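Local coordinates for extracellular solute-binding protein family 5 (Brucella melitensis, PDB 4ONY) that probably serves as the periplasmic substrate-binding component of an ABC transporter, capturing peptides or related solutes for delivery to the membrane complex, at residues A[19-24]-A[94-99]; A[102-107]-A[118-123]; A[432-437]-A[459-464]; A[522-527]-A[548-553]. All blocks are in the same frame, centred on the assembly; numbering follows the deposited sequence.

Contact 1: residues A[19-24]-A[94-99]; sequences LSMHGD and EPFTLY
L19 and S20 pair antiparallel with L98 and T97, which adds strand 18-20 to strand 97-108 in the antiparallel sheet of this solute-binding protein. L19 and L98 form the hydrogen-bonded pair: L98 N gives to L19 O at 2.8 Å, and L19 N returns a bond to L98 O at 2.9 Å. S20 and T97 are the non-hydrogen-bonded pair, and a third bond, M21 N to F96 O at 3.0 Å, carries the pairing past the strand end. The chain folds back over the face bearing S20 and T97, in a turn that G23 suits with its positive phi, and the hydroxyls there meet D24 O. With S20 OG opposite the backbone N (chi1 174°), the hydroxyl reaches D24 O at 2.8 Å from above the carbonyl plane. T97 OG1 lies 3.0 Å from the same D24 O. A carboxylate suits position 24 because both its oxygens take water protons: one water joins D24 OD2 to F96 N and T97 OG1, another D24 OD1 to H22 N and F96 O. Beside them M21 CB packs 3.6 Å from F96 CD2, and M21 SD makes an oblique Met-aromatic contact with the F96 ring. L19 and L98 both lie against M88 of strand 88-90, M183 of helix 181-187 touches L19, M21 and F96, and R537 of helix 537-553 meets D24 and P95.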
# COMPACT_ATOMS: atom_id res chain seq x y z
N LEU A 19 19.81 4.09 -6.45
CA LEU A 19 19.46 2.78 -6.97
C LEU A 19 17.96 2.75 -7.31
O LEU A 19 17.12 2.94 -6.43
CB LEU A 19 19.86 1.73 -5.96
CG LEU A 19 19.54 0.29 -6.29
CD1 LEU A 19 20.23 -0.12 -7.58
CD2 LEU A 19 19.97 -0.57 -5.12
N SER A 20 17.64 2.55 -8.58
CA SER A 20 16.27 2.55 -9.06
C SER A 20 15.91 1.20 -9.61
O SER A 20 16.69 0.59 -10.37
CB SER A 20 16.06 3.60 -10.15
OG SER A 20 14.77 3.50 -10.68
N MET A 21 14.73 0.74 -9.26
CA MET A 21 14.28 -0.61 -9.63
C MET A 21 14.35 -0.80 -11.14
O MET A 21 14.92 -1.79 -11.61
CB MET A 21 12.88 -0.90 -9.11
CG MET A 21 12.28 -2.21 -9.64
SD MET A 21 13.26 -3.63 -9.09
CE MET A 21 12.47 -4.95 -10.02
N HIS A 22 13.82 0.17 -11.89
CA HIS A 22 13.80 0.13 -13.35
C HIS A 22 14.72 1.15 -14.04
O HIS A 22 14.58 1.40 -15.25
CB HIS A 22 12.37 0.25 -13.86
CG HIS A 22 11.52 -0.93 -13.49
ND1 HIS A 22 10.46 -0.82 -12.63
CD2 HIS A 22 11.63 -2.25 -13.79
CE1 HIS A 22 9.92 -2.00 -12.44
NE2 HIS A 22 10.61 -2.89 -13.12
N GLY A 23 15.69 1.70 -13.32
CA GLY A 23 16.73 2.50 -13.95
C GLY A 23 16.40 3.97 -14.00
O GLY A 23 17.30 4.76 -14.22
N ASP A 24 15.16 4.36 -13.72
CA ASP A 24 14.76 5.79 -13.78
C ASP A 24 15.15 6.53 -12.48
O ASP A 24 14.66 6.21 -11.40
CB ASP A 24 13.24 5.90 -14.03
CG ASP A 24 12.40 5.10 -13.01
OD1 ASP A 24 12.67 3.89 -12.84
OD2 ASP A 24 11.48 5.69 -12.38
N GLU A 94 9.11 9.33 -6.46
CA GLU A 94 9.40 8.45 -7.60
C GLU A 94 8.78 7.08 -7.37
O GLU A 94 8.56 6.71 -6.25
CB GLU A 94 10.93 8.28 -7.81
CG GLU A 94 11.63 9.60 -8.03
CD GLU A 94 13.14 9.45 -8.24
OE1 GLU A 94 13.52 8.66 -9.16
OE2 GLU A 94 13.90 10.14 -7.49
N PRO A 95 8.52 6.31 -8.45
CA PRO A 95 7.95 4.99 -8.25
C PRO A 95 8.76 4.06 -7.31
O PRO A 95 8.19 3.51 -6.35
CB PRO A 95 7.88 4.42 -9.66
CG PRO A 95 7.75 5.64 -10.56
CD PRO A 95 8.64 6.66 -9.88
N PHE A 96 10.05 3.91 -7.58
CA PHE A 96 10.90 3.05 -6.76
C PHE A 96 12.38 3.40 -7.00
O PHE A 96 13.10 2.68 -7.71
CB PHE A 96 10.62 1.58 -7.11
CG PHE A 96 11.09 0.58 -6.07
CD1 PHE A 96 11.84 0.95 -4.93
CD2 PHE A 96 10.75 -0.78 -6.21
CE1 PHE A 96 12.23 -0.04 -3.99
CE2 PHE A 96 11.14 -1.72 -5.27
CZ PHE A 96 11.86 -1.35 -4.16
N THR A 97 12.81 4.48 -6.35
CA THR A 97 14.20 4.92 -6.37
C THR A 97 14.68 5.19 -4.93
O THR A 97 13.98 5.83 -4.15
CB THR A 97 14.38 6.18 -7.19
OG1 THR A 97 13.91 5.95 -8.53
CG2 THR A 97 15.88 6.59 -7.24
N LEU A 98 15.87 4.69 -4.64
CA LEU A 98 16.57 4.89 -3.37
C LEU A 98 17.77 5.81 -3.53
O LEU A 98 18.47 5.74 -4.55
CB LEU A 98 17.08 3.55 -2.88
CG LEU A 98 16.04 2.40 -2.80
CD1 LEU A 98 16.71 1.10 -2.40
CD2 LEU A 98 14.97 2.74 -1.79
N TYR A 99 18.03 6.66 -2.54
CA TYR A 99 19.19 7.55 -2.51
C TYR A 99 20.03 7.26 -1.27
O TYR A 99 19.61 6.50 -0.37
CB TYR A 99 18.75 9.04 -2.56
CG TYR A 99 18.12 9.40 -3.87
CD1 TYR A 99 18.90 9.77 -4.95
CD2 TYR A 99 16.72 9.31 -4.06
CE1 TYR A 99 18.34 10.03 -6.20
CE2 TYR A 99 16.16 9.59 -5.28
CZ TYR A 99 16.98 9.93 -6.37
OH TYR A 99 16.46 10.20 -7.64
O HOH W 1 12.13 2.29 -10.61
O HOH W 2 12.02 8.26 -11.41
O HOH W 3 11.49 5.04 -9.62

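Contact 2: residues A[102-107]-A[118-123]; sequences LAEKVA and TLNPKA
E104 and K105 both face T118, forming a classic beta bulge in the hairpin of strands 97-108 and 114-119. T118 O accepts from two neighbouring amides, both in its carbonyl plane: E104 N at 2.7 Å, with a bent approach of 131°, and K105 N at 3.2 Å, much straighter. T118 N answers with a bond to K105 O, and N120 N closes the other side of the bulge on L102 O.

At the bulge the E104 side chain is directed toward segment 118-123. Its CB rests 3.7 Å from T118 O and close to N120 CA. With CG opposite the backbone N (chi1 -171°) and the chain extended beyond it, CG and then CD pass along the N120 amide; E104 CD is 3.9 Å from N120 ND2, and carboxylate and amide lie stacked, their planes 14° apart. At the tip, E104 OE1 comes 3.3 Å from P121 CD, the side chain crossing the proline at about a right angle, and takes a proton from a water that also bonds L119 O. A long acidic side chain suits this partly exposed place, since it can run past N120 to P121 and still take a water proton.

Elsewhere in the contact L102 CD2 meets A123 CB at 3.8 Å, a small methyl fitting beside the buried leucine. T118 OG1 is held from outside by S168 OG. P121, whose fixed phi fits the second place of the type I turn N120 to A123, follows an asparagine that makes an Asx turn: N120 OD1 receives K122 N at 2.9 Å, on a lone pair in the amide plane.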
# COMPACT_ATOMS: atom_id res chain seq x y z
N LEU A 102 22.74 5.56 5.08
CA LEU A 102 23.94 5.00 5.75
C LEU A 102 25.03 4.65 4.74
O LEU A 102 26.23 4.83 5.03
CB LEU A 102 23.60 3.80 6.64
CG LEU A 102 22.90 4.10 7.97
CD1 LEU A 102 22.40 2.83 8.62
CD2 LEU A 102 23.83 4.80 8.94
N ALA A 103 24.62 4.13 3.59
CA ALA A 103 25.52 3.93 2.48
C ALA A 103 25.67 5.23 1.69
O ALA A 103 24.69 5.77 1.18
CB ALA A 103 25.01 2.82 1.58
N GLU A 104 26.89 5.75 1.64
CA GLU A 104 27.15 6.98 0.90
C GLU A 104 27.19 6.69 -0.60
O GLU A 104 26.80 7.53 -1.39
CB GLU A 104 28.48 7.60 1.34
CG GLU A 104 28.75 8.98 0.76
CD GLU A 104 30.02 9.63 1.32
OE1 GLU A 104 30.81 8.97 2.01
OE2 GLU A 104 30.21 10.82 1.06
N LYS A 105 27.69 5.52 -0.97
CA LYS A 105 27.84 5.10 -2.34
C LYS A 105 27.38 3.66 -2.53
O LYS A 105 27.43 2.87 -1.63
CB LYS A 105 29.31 5.21 -2.78
CG LYS A 105 29.88 6.61 -2.73
CD LYS A 105 29.35 7.42 -3.92
CE LYS A 105 28.93 8.86 -3.58
NZ LYS A 105 30.12 9.77 -3.57
N VAL A 106 26.94 3.38 -3.73
CA VAL A 106 26.48 2.08 -4.13
C VAL A 106 27.07 1.75 -5.49
O VAL A 106 27.18 2.61 -6.36
CB VAL A 106 24.94 2.01 -4.16
CG1 VAL A 106 24.33 2.91 -5.22
CG2 VAL A 106 24.49 0.59 -4.39
N ALA A 107 27.50 0.51 -5.65
CA ALA A 107 27.84 -0.04 -6.97
C ALA A 107 27.10 -1.35 -7.14
O ALA A 107 26.79 -2.04 -6.16
CB ALA A 107 29.35 -0.25 -7.07
N THR A 118 29.21 1.45 0.20
CA THR A 118 30.27 2.05 0.97
C THR A 118 29.62 3.00 1.95
O THR A 118 28.87 3.89 1.55
CB THR A 118 31.27 2.78 0.06
OG1 THR A 118 31.72 1.87 -0.93
CG2 THR A 118 32.47 3.34 0.84
N LEU A 119 29.86 2.75 3.24
CA LEU A 119 29.25 3.51 4.31
C LEU A 119 29.85 4.91 4.40
O LEU A 119 31.01 5.13 4.08
CB LEU A 119 29.44 2.82 5.66
CG LEU A 119 28.92 1.38 5.76
CD1 LEU A 119 29.23 0.79 7.14
CD2 LEU A 119 27.44 1.37 5.49
N ASN A 120 29.01 5.85 4.82
CA ASN A 120 29.42 7.21 5.05
C ASN A 120 30.31 7.27 6.29
O ASN A 120 29.93 6.74 7.35
CB ASN A 120 28.17 8.05 5.25
CG ASN A 120 28.46 9.53 5.26
OD1 ASN A 120 29.35 10.00 6.02
ND2 ASN A 120 27.73 10.28 4.45
N PRO A 121 31.50 7.86 6.18
CA PRO A 121 32.38 7.82 7.38
C PRO A 121 31.86 8.60 8.59
O PRO A 121 32.32 8.37 9.70
CB PRO A 121 33.70 8.40 6.88
CG PRO A 121 33.35 9.16 5.63
CD PRO A 121 32.17 8.45 5.01
N LYS A 122 30.91 9.50 8.39
CA LYS A 122 30.30 10.21 9.51
C LYS A 122 29.20 9.42 10.24
O LYS A 122 28.68 9.90 11.25
CB LYS A 122 29.63 11.48 9.02
CG LYS A 122 30.51 12.47 8.35
CD LYS A 122 29.63 13.57 7.75
CE LYS A 122 30.49 14.72 7.26
NZ LYS A 122 29.64 15.88 6.83
N ALA A 123 28.80 8.26 9.74
CA ALA A 123 27.63 7.58 10.30
C ALA A 123 27.90 7.14 11.74
O ALA A 123 28.89 6.48 11.99
CB ALA A 123 27.28 6.38 9.46
O HOH W 4 31.98 6.73 1.89

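Contact 3: residues A[432-437]-A[459-464]; sequences KPFAFE and LGIAVE
The F436 ring has V463 CG2 over one face, 4.2 Å from its centroid and displaced toward the rim, a CH-pi contact. I461 CG2 reaches the same ring obliquely, 4.0 Å from F436 CE2. That methyl also serves the F434 ring, lying 3.6 Å from F434 CD2, so one methyl of a beta-branched side chain touches both phenylalanine rings, each obliquely. F436 CG sits between the backbone N and carbonyl carbon (chi1 65°), which lays the ring beside V463. Outside the pair, F322 meets F436 edge-to-face and F419 does the same to F434.

The other face carries A435 and A462, whose small methyls suit a more exposed surface, and E437 beside E464. E437 OE2 and E464 OE1 stand 4.6 Å apart; a water donating to both probably eases their repulsion, while E437 OE1 has its salt bridge with R476.

The hydrogen bonds follow the parallel pattern: A462 N to F434 O, F436 N to A462 O at 3.1 Å, and E464 N to F436 O at 2.9 Å. G460, with positive phi, ends helix 443-458 in a Schellman motif just before strand 462-467. Strand, helix and parallel strand make a beta-alpha-beta crossover at the border of the mixed sheet.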
# COMPACT_ATOMS: atom_id res chain seq x y z
N LYS A 432 -32.54 -23.25 -12.70
CA LYS A 432 -32.80 -22.92 -11.30
C LYS A 432 -32.99 -21.43 -11.17
O LYS A 432 -32.26 -20.66 -11.79
CB LYS A 432 -31.62 -23.29 -10.38
CG LYS A 432 -31.35 -24.76 -10.28
CD LYS A 432 -30.60 -25.13 -9.01
CE LYS A 432 -29.09 -25.03 -9.12
NZ LYS A 432 -28.51 -25.68 -10.34
N PRO A 433 -33.90 -21.00 -10.32
CA PRO A 433 -33.89 -19.56 -10.02
C PRO A 433 -32.51 -19.09 -9.53
O PRO A 433 -31.85 -19.78 -8.75
CB PRO A 433 -34.95 -19.42 -8.92
CG PRO A 433 -35.86 -20.59 -9.12
CD PRO A 433 -34.92 -21.69 -9.55
N PHE A 434 -32.04 -17.95 -10.05
CA PHE A 434 -30.67 -17.51 -9.80
C PHE A 434 -30.60 -16.86 -8.42
O PHE A 434 -31.34 -15.91 -8.13
CB PHE A 434 -30.18 -16.53 -10.88
CG PHE A 434 -28.70 -16.29 -10.85
CD1 PHE A 434 -27.82 -17.35 -10.94
CD2 PHE A 434 -28.17 -15.03 -10.77
CE1 PHE A 434 -26.43 -17.17 -10.93
CE2 PHE A 434 -26.80 -14.82 -10.79
CZ PHE A 434 -25.91 -15.88 -10.85
N ALA A 435 -29.72 -17.37 -7.59
CA ALA A 435 -29.59 -16.93 -6.23
C ALA A 435 -28.15 -17.12 -5.74
O ALA A 435 -27.48 -18.05 -6.17
CB ALA A 435 -30.52 -17.74 -5.36
N PHE A 436 -27.69 -16.24 -4.86
CA PHE A 436 -26.39 -16.40 -4.28
C PHE A 436 -26.28 -15.64 -2.98
O PHE A 436 -27.19 -14.87 -2.62
CB PHE A 436 -25.28 -15.99 -5.25
CG PHE A 436 -25.25 -14.54 -5.63
CD1 PHE A 436 -24.44 -13.64 -4.93
CD2 PHE A 436 -25.90 -14.09 -6.77
CE1 PHE A 436 -24.35 -12.32 -5.32
CE2 PHE A 436 -25.80 -12.77 -7.18
CZ PHE A 436 -25.03 -11.89 -6.44
N GLU A 437 -25.20 -15.90 -2.26
CA GLU A 437 -24.95 -15.27 -0.97
C GLU A 437 -23.80 -14.27 -1.01
O GLU A 437 -22.72 -14.56 -1.55
CB GLU A 437 -24.60 -16.37 0.06
CG GLU A 437 -24.26 -15.87 1.46
CD GLU A 437 -23.75 -16.99 2.31
OE1 GLU A 437 -22.56 -17.29 2.30
OE2 GLU A 437 -24.55 -17.58 3.05
N LEU A 459 -33.82 -7.38 -11.22
CA LEU A 459 -33.72 -8.30 -12.36
C LEU A 459 -34.18 -9.75 -12.09
O LEU A 459 -33.92 -10.64 -12.88
CB LEU A 459 -32.26 -8.35 -12.88
CG LEU A 459 -32.04 -7.63 -14.19
CD1 LEU A 459 -31.97 -6.15 -13.90
CD2 LEU A 459 -30.74 -8.06 -14.85
N GLY A 460 -34.80 -9.98 -10.95
CA GLY A 460 -35.24 -11.29 -10.57
C GLY A 460 -34.19 -12.17 -9.91
O GLY A 460 -34.37 -13.39 -9.84
N ILE A 461 -33.14 -11.56 -9.39
CA ILE A 461 -32.08 -12.33 -8.74
C ILE A 461 -32.19 -12.26 -7.20
O ILE A 461 -32.27 -11.19 -6.64
CB ILE A 461 -30.70 -11.81 -9.16
CG1 ILE A 461 -30.61 -11.83 -10.68
CG2 ILE A 461 -29.59 -12.63 -8.50
CD1 ILE A 461 -29.38 -11.15 -11.21
N ALA A 462 -32.19 -13.41 -6.53
CA ALA A 462 -32.33 -13.45 -5.10
C ALA A 462 -30.92 -13.47 -4.45
O ALA A 462 -30.10 -14.34 -4.71
CB ALA A 462 -33.14 -14.67 -4.71
N VAL A 463 -30.65 -12.52 -3.59
CA VAL A 463 -29.37 -12.44 -2.93
C VAL A 463 -29.51 -12.49 -1.45
O VAL A 463 -30.28 -11.74 -0.91
CB VAL A 463 -28.71 -11.10 -3.30
CG1 VAL A 463 -27.37 -10.94 -2.60
CG2 VAL A 463 -28.53 -11.00 -4.79
N GLU A 464 -28.78 -13.37 -0.77
CA GLU A 464 -28.80 -13.47 0.69
C GLU A 464 -27.58 -12.75 1.26
O GLU A 464 -26.47 -12.93 0.76
CB GLU A 464 -28.77 -14.94 1.10
CG GLU A 464 -29.93 -15.77 0.51
CD GLU A 464 -29.65 -17.26 0.51
OE1 GLU A 464 -28.54 -17.75 0.85
OE2 GLU A 464 -30.57 -17.97 0.12
O HOH W 5 -34.12 -15.73 -8.43
O HOH W 6 -27.09 -17.53 3.10

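Contact 4: residues A[522-527]-A[548-553]; sequences PAVDAM and DRVLIS
V524 and V550 meet where helices 522-533 and 537-553 run nearly antiparallel, consecutive in the chain and forming a helical hairpin. The tight part is one methyl against another: V524 CG2 lies 3.6 Å from V550 CG1, the two side chains crossing obliquely. V550 has CG1 opposite the backbone N (chi1 175°), a placement that turns this branch to V524. Its other branch, V550 CG2, goes to M527. Short branched valines suit this spot, since each offers two methyls close to its helix.

Around that centre the packing relaxes. A523 CB is 4.3 Å from V550 CG1, M527 CG is 4.2 Å from V550 CG2, and L551 CD2 is likewise 4.2 Å from V524 CG2, with the leucine at about a right angle to the valine. The axes of the two short segments stay 9.6 Å apart, so the helices touch through few atoms, and neighbours fill in: W503 lies on V524 and L551, L376 on M527 and V550, and F379 on A523. The side toward solvent belongs to the outer face of helix 522-533, where P522 is exposed and D525 and A526 partly so.

Polar groups are handled elsewhere. On the far side of helix 537-553, R549 makes a salt bridge with E372, D548 binds S354 and S363, and R549 O is gripped from opposite faces of its plane by S553 N and S553 OG. What joins the two segments is therefore wholly apolar: its strength should come from dispersion and the exclusion of water, with shape fixing the fit.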
# COMPACT_ATOMS: atom_id res chain seq x y z
N PRO A 522 -3.92 -18.34 -18.42
CA PRO A 522 -2.56 -18.13 -18.92
C PRO A 522 -2.26 -16.68 -19.33
O PRO A 522 -1.10 -16.30 -19.34
CB PRO A 522 -2.48 -19.05 -20.13
CG PRO A 522 -3.56 -20.10 -19.91
CD PRO A 522 -4.64 -19.43 -19.12
N ALA A 523 -3.25 -15.89 -19.75
CA ALA A 523 -2.96 -14.49 -20.12
C ALA A 523 -2.55 -13.70 -18.89
O ALA A 523 -1.65 -12.85 -18.96
CB ALA A 523 -4.15 -13.84 -20.82
N VAL A 524 -3.20 -13.96 -17.76
CA VAL A 524 -2.85 -13.28 -16.52
C VAL A 524 -1.43 -13.67 -16.15
O VAL A 524 -0.58 -12.82 -15.86
CB VAL A 524 -3.82 -13.65 -15.36
CG1 VAL A 524 -3.25 -13.22 -14.02
CG2 VAL A 524 -5.22 -13.07 -15.59
N ASP A 525 -1.16 -14.97 -16.14
CA ASP A 525 0.18 -15.44 -15.79
C ASP A 525 1.23 -14.79 -16.68
O ASP A 525 2.28 -14.37 -16.20
CB ASP A 525 0.30 -16.94 -15.87
CG ASP A 525 -0.60 -17.68 -14.86
OD1 ASP A 525 -1.20 -17.10 -13.95
OD2 ASP A 525 -0.74 -18.90 -14.98
N ALA A 526 0.95 -14.71 -17.98
CA ALA A 526 1.91 -14.13 -18.93
C ALA A 526 2.17 -12.62 -18.68
O ALA A 526 3.30 -12.15 -18.83
CB ALA A 526 1.45 -14.33 -20.36
N MET A 527 1.14 -11.87 -18.29
CA MET A 527 1.35 -10.44 -18.00
C MET A 527 2.16 -10.24 -16.70
O MET A 527 2.93 -9.32 -16.61
CB MET A 527 0.01 -9.67 -17.94
CG MET A 527 -0.76 -9.63 -19.27
SD MET A 527 0.16 -9.27 -20.79
CE MET A 527 0.58 -10.90 -21.36
N ASP A 548 -3.79 -5.11 -16.07
CA ASP A 548 -5.02 -4.42 -15.71
C ASP A 548 -6.14 -4.74 -16.70
O ASP A 548 -7.28 -5.07 -16.31
CB ASP A 548 -4.76 -2.90 -15.60
CG ASP A 548 -5.89 -2.15 -14.95
OD1 ASP A 548 -6.39 -2.62 -13.93
OD2 ASP A 548 -6.21 -1.03 -15.39
N ARG A 549 -5.81 -4.71 -17.98
CA ARG A 549 -6.81 -4.91 -19.05
C ARG A 549 -7.40 -6.31 -18.98
O ARG A 549 -8.60 -6.50 -19.13
CB ARG A 549 -6.23 -4.67 -20.44
CG ARG A 549 -5.83 -3.23 -20.72
CD ARG A 549 -5.37 -3.02 -22.16
NE ARG A 549 -4.54 -1.83 -22.25
CZ ARG A 549 -4.99 -0.58 -22.33
NH1 ARG A 549 -6.29 -0.29 -22.42
NH2 ARG A 549 -4.10 0.39 -22.28
N VAL A 550 -6.54 -7.28 -18.71
CA VAL A 550 -7.00 -8.66 -18.62
C VAL A 550 -7.91 -8.88 -17.41
O VAL A 550 -8.93 -9.60 -17.50
CB VAL A 550 -5.81 -9.65 -18.57
CG1 VAL A 550 -6.34 -11.07 -18.36
CG2 VAL A 550 -4.95 -9.54 -19.84
N LEU A 551 -7.53 -8.27 -16.28
CA LEU A 551 -8.25 -8.44 -15.06
C LEU A 551 -9.64 -7.77 -15.11
O LEU A 551 -10.65 -8.37 -14.71
CB LEU A 551 -7.44 -7.90 -13.87
CG LEU A 551 -6.17 -8.62 -13.50
CD1 LEU A 551 -5.41 -7.85 -12.40
CD2 LEU A 551 -6.44 -10.05 -13.01
N ILE A 552 -9.68 -6.56 -15.64
CA ILE A 552 -10.94 -5.87 -15.88
C ILE A 552 -11.85 -6.69 -16.81
O ILE A 552 -13.07 -6.78 -16.58
CB ILE A 552 -10.73 -4.49 -16.50
CG1 ILE A 552 -10.08 -3.54 -15.49
CG2 ILE A 552 -12.08 -3.89 -16.98
CD1 ILE A 552 -9.43 -2.32 -16.14
N SER A 553 -11.25 -7.29 -17.85
CA SER A 553 -11.98 -8.02 -18.88
C SER A 553 -12.52 -9.36 -18.39
O SER A 553 -13.37 -9.96 -19.02
CB SER A 553 -11.12 -8.24 -20.12
OG SER A 553 -10.79 -7.00 -20.73

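Overall arrangement
Contacts 1 and 2 follow one another along strand 97-108 in the same antiparallel sheet, their centres 18 Å apart. Contact 3 lies across the chain's centre from both, its own centre 49 Å from contact 1 and 63 Å from contact 2, in a separate mixed sheet. Contact 4 stands between, 29 Å from contact 3 and 26 Å from contact 1 centre to centre. Helix 537-553 links these two regions: its far end forms contact 4, while R537 and F540 near its start meet residues of contact 1. The bound polyether lies among Q222, Q225, R226, Y256 and Y257, mostly on a third sheet, and none of the four contacts supplies its pocket.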